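Local coordinates for flavoprotein (Thermotoga maritima, PDB 5V8S) that carries a mu-oxo-diiron centre in a metallo-beta-lactamase-like domain joined to a flavodoxin-like domain, and probably acts as an FMN-dependent oxidoreductase, at residues 98-103 and 162-167. The protein carries 1 engineered substitution. Residues are numbered along the deposited sequence; the frame is centred on the assembly and turned at random.
Sequences TEPDDS and LHWPDT. Engineered in segment 98-103: D102 (natural residue His). With FEO (mu-oxo-diiron), chain C.
W164 lays one face of its six-membered ring against the chain of E99, whose CB stands 4.0 Å from the ring centroid in a CH-pi contact. CG of E99 is anti to the backbone N (chi1 -173°), and glutamate suits the place because its extended chain carries the carboxylate, turned only 15° from the indole plane, along the ring to the first iron. There OE1 of E99 binds FE1 at 2.1 Å, beside NE2 of H163 at 2.2 Å; OE2 of E99 is hydrogen-bonded to Y276 of the second subunit. D101 and the engineered D102 each give OD2 to the other iron; H97, D180 and H240 supply the remaining protein ligands, and a water binds each iron. At the indole edge, D166 OD2 accepts two hydrogen bonds from opposite faces of its carboxylate plane, from T98 N (2.8 Å) and T98 OG1 (2.8 Å); aspartate's short side chain, held on the W164–T167 type I turn, brings its carboxylate to both donors. E99 occupies the N-cap position of helix 100-103, which follows strand 92-94, whereas 162-167 lies in the loop between strands 152-158 and 168-172; the buried contact thus bridges the domain's two sheets, with helix 123-133 packing on T98 and P100.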
loop_
_atom_site.group_PDB
_atom_site.type_symbol
_atom_site.label_atom_id
_atom_site.label_comp_id
_atom_site.label_asym_id
_atom_site.label_seq_id
_atom_site.Cartn_x
_atom_site.Cartn_y
_atom_site.Cartn_z
ATOM N N THR A 98 -11.054 -25.257 -3.525
ATOM C CA THR A 98 -10.021 -25.566 -4.501
ATOM C C THR A 98 -8.874 -24.564 -4.528
ATOM O O THR A 98 -7.972 -24.713 -5.357
ATOM C CB THR A 98 -10.622 -25.637 -5.905
ATOM O OG1 THR A 98 -11.116 -24.343 -6.278
ATOM C CG2 THR A 98 -11.747 -26.669 -5.959
ATOM N N GLU A 99 -8.887 -23.542 -3.679
ATOM C CA GLU A 99 -7.840 -22.533 -3.767
ATOM C C GLU A 99 -6.480 -23.203 -3.549
ATOM O O GLU A 99 -6.365 -24.118 -2.726
ATOM C CB GLU A 99 -8.062 -21.443 -2.717
ATOM C CG GLU A 99 -7.118 -20.269 -2.826
ATOM C CD GLU A 99 -7.466 -19.140 -1.899
ATOM O OE1 GLU A 99 -8.554 -19.133 -1.314
ATOM O OE2 GLU A 99 -6.628 -18.214 -1.768
ATOM N N PRO A 100 -5.424 -22.783 -4.256
ATOM C CA PRO A 100 -4.173 -23.557 -4.202
ATOM C C PRO A 100 -3.446 -23.586 -2.874
ATOM O O PRO A 100 -2.508 -24.381 -2.755
ATOM C CB PRO A 100 -3.323 -22.936 -5.306
ATOM C CG PRO A 100 -4.324 -22.467 -6.291
ATOM C CD PRO A 100 -5.478 -21.959 -5.482
ATOM N N ASP A 101 -3.791 -22.758 -1.880
ATOM C CA ASP A 101 -3.178 -22.956 -0.570
ATOM C C ASP A 101 -3.627 -24.258 0.077
ATOM O O ASP A 101 -2.898 -24.820 0.900
ATOM C CB ASP A 101 -3.469 -21.796 0.381
ATOM C CG ASP A 101 -4.950 -21.558 0.612
ATOM O OD1 ASP A 101 -5.726 -21.506 -0.355
ATOM O OD2 ASP A 101 -5.358 -21.409 1.787
ATOM N N ASP A 102 -4.796 -24.745 -0.292
ATOM C CA ASP A 102 -5.300 -26.016 0.192
ATOM C C ASP A 102 -5.255 -27.134 -0.852
ATOM O O ASP A 102 -5.236 -28.304 -0.463
ATOM C CB ASP A 102 -6.714 -25.813 0.779
ATOM C CG ASP A 102 -6.703 -24.826 2.019
ATOM O OD1 ASP A 102 -6.076 -25.165 3.060
ATOM O OD2 ASP A 102 -7.280 -23.708 1.977
ATOM N N SER A 103 -5.154 -26.813 -2.151
ATOM C CA SER A 103 -5.205 -27.820 -3.217
ATOM C C SER A 103 -3.907 -27.978 -3.999
ATOM O O SER A 103 -3.846 -28.827 -4.902
ATOM C CB SER A 103 -6.325 -27.484 -4.207
ATOM O OG SER A 103 -5.992 -26.359 -5.004
ATOM N N LEU A 162 -17.782 -18.489 1.190
ATOM C CA LEU A 162 -16.911 -18.501 2.360
ATOM C C LEU A 162 -15.536 -19.065 2.008
ATOM O O LEU A 162 -15.062 -19.987 2.676
ATOM C CB LEU A 162 -17.553 -19.313 3.491
ATOM C CG LEU A 162 -18.904 -18.795 3.971
ATOM C CD1 LEU A 162 -19.490 -19.654 5.106
ATOM C CD2 LEU A 162 -18.786 -17.338 4.420
ATOM N N HIS A 163 -14.835 -18.499 1.020
ATOM C CA HIS A 163 -15.043 -17.155 0.446
ATOM C C HIS A 163 -15.157 -17.242 -1.081
ATOM O O HIS A 163 -15.109 -16.235 -1.759
ATOM C CB HIS A 163 -13.860 -16.265 0.822
ATOM C CG HIS A 163 -12.549 -16.877 0.467
ATOM N ND1 HIS A 163 -11.824 -16.520 -0.649
ATOM C CD2 HIS A 163 -11.899 -17.928 1.018
ATOM C CE1 HIS A 163 -10.745 -17.278 -0.724
ATOM N NE2 HIS A 163 -10.781 -18.153 0.266
ATOM N N TRP A 164 -15.321 -18.451 -1.625
ATOM C CA TRP A 164 -15.471 -18.691 -3.057
ATOM C C TRP A 164 -16.773 -19.429 -3.319
ATOM O O TRP A 164 -17.331 -20.048 -2.409
ATOM C CB TRP A 164 -14.328 -19.563 -3.588
ATOM C CG TRP A 164 -13.023 -18.850 -3.899
ATOM C CD1 TRP A 164 -12.690 -17.538 -3.650
ATOM C CD2 TRP A 164 -11.889 -19.436 -4.541
ATOM N NE1 TRP A 164 -11.419 -17.290 -4.109
ATOM C CE2 TRP A 164 -10.913 -18.431 -4.677
ATOM C CE3 TRP A 164 -11.618 -20.706 -5.047
ATOM C CZ2 TRP A 164 -9.680 -18.667 -5.265
ATOM C CZ3 TRP A 164 -10.386 -20.934 -5.635
ATOM C CH2 TRP A 164 -9.436 -19.922 -5.738
ATOM N N PRO A 165 -17.263 -19.433 -4.567
ATOM C CA PRO A 165 -18.513 -20.152 -4.859
ATOM C C PRO A 165 -18.402 -21.656 -4.718
ATOM O O PRO A 165 -19.440 -22.341 -4.729
ATOM C CB PRO A 165 -18.820 -19.758 -6.309
ATOM C CG PRO A 165 -17.507 -19.313 -6.874
ATOM C CD PRO A 165 -16.782 -18.674 -5.739
ATOM N N ASP A 166 -17.191 -22.194 -4.582
ATOM C CA ASP A 166 -17.015 -23.639 -4.491
ATOM C C ASP A 166 -17.061 -24.175 -3.067
ATOM O O ASP A 166 -17.016 -25.392 -2.890
ATOM C CB ASP A 166 -15.688 -24.072 -5.135
ATOM C CG ASP A 166 -14.452 -23.610 -4.359
ATOM O OD1 ASP A 166 -14.574 -22.754 -3.456
ATOM O OD2 ASP A 166 -13.351 -24.124 -4.667
ATOM N N THR A 167 -17.159 -23.319 -2.058
ATOM C CA THR A 167 -16.883 -23.760 -0.698
ATOM C C THR A 167 -18.003 -24.629 -0.143
ATOM O O THR A 167 -19.189 -24.327 -0.295
ATOM C CB THR A 167 -16.592 -22.558 0.209
ATOM O OG1 THR A 167 -17.667 -21.617 0.184
ATOM C CG2 THR A 167 -15.421 -21.852 -0.281
HETATM FE FE1 FEO C . -9.441 -19.871 0.454
HETATM FE FE2 FEO C . -7.372 -21.494 2.623
HETATM O O FEO C . -8.027 -21.015 0.927
HETATM O O HOH W 1 -8.166 -18.438 1.546
HETATM O O HOH W 2 -7.417 -19.283 3.153
#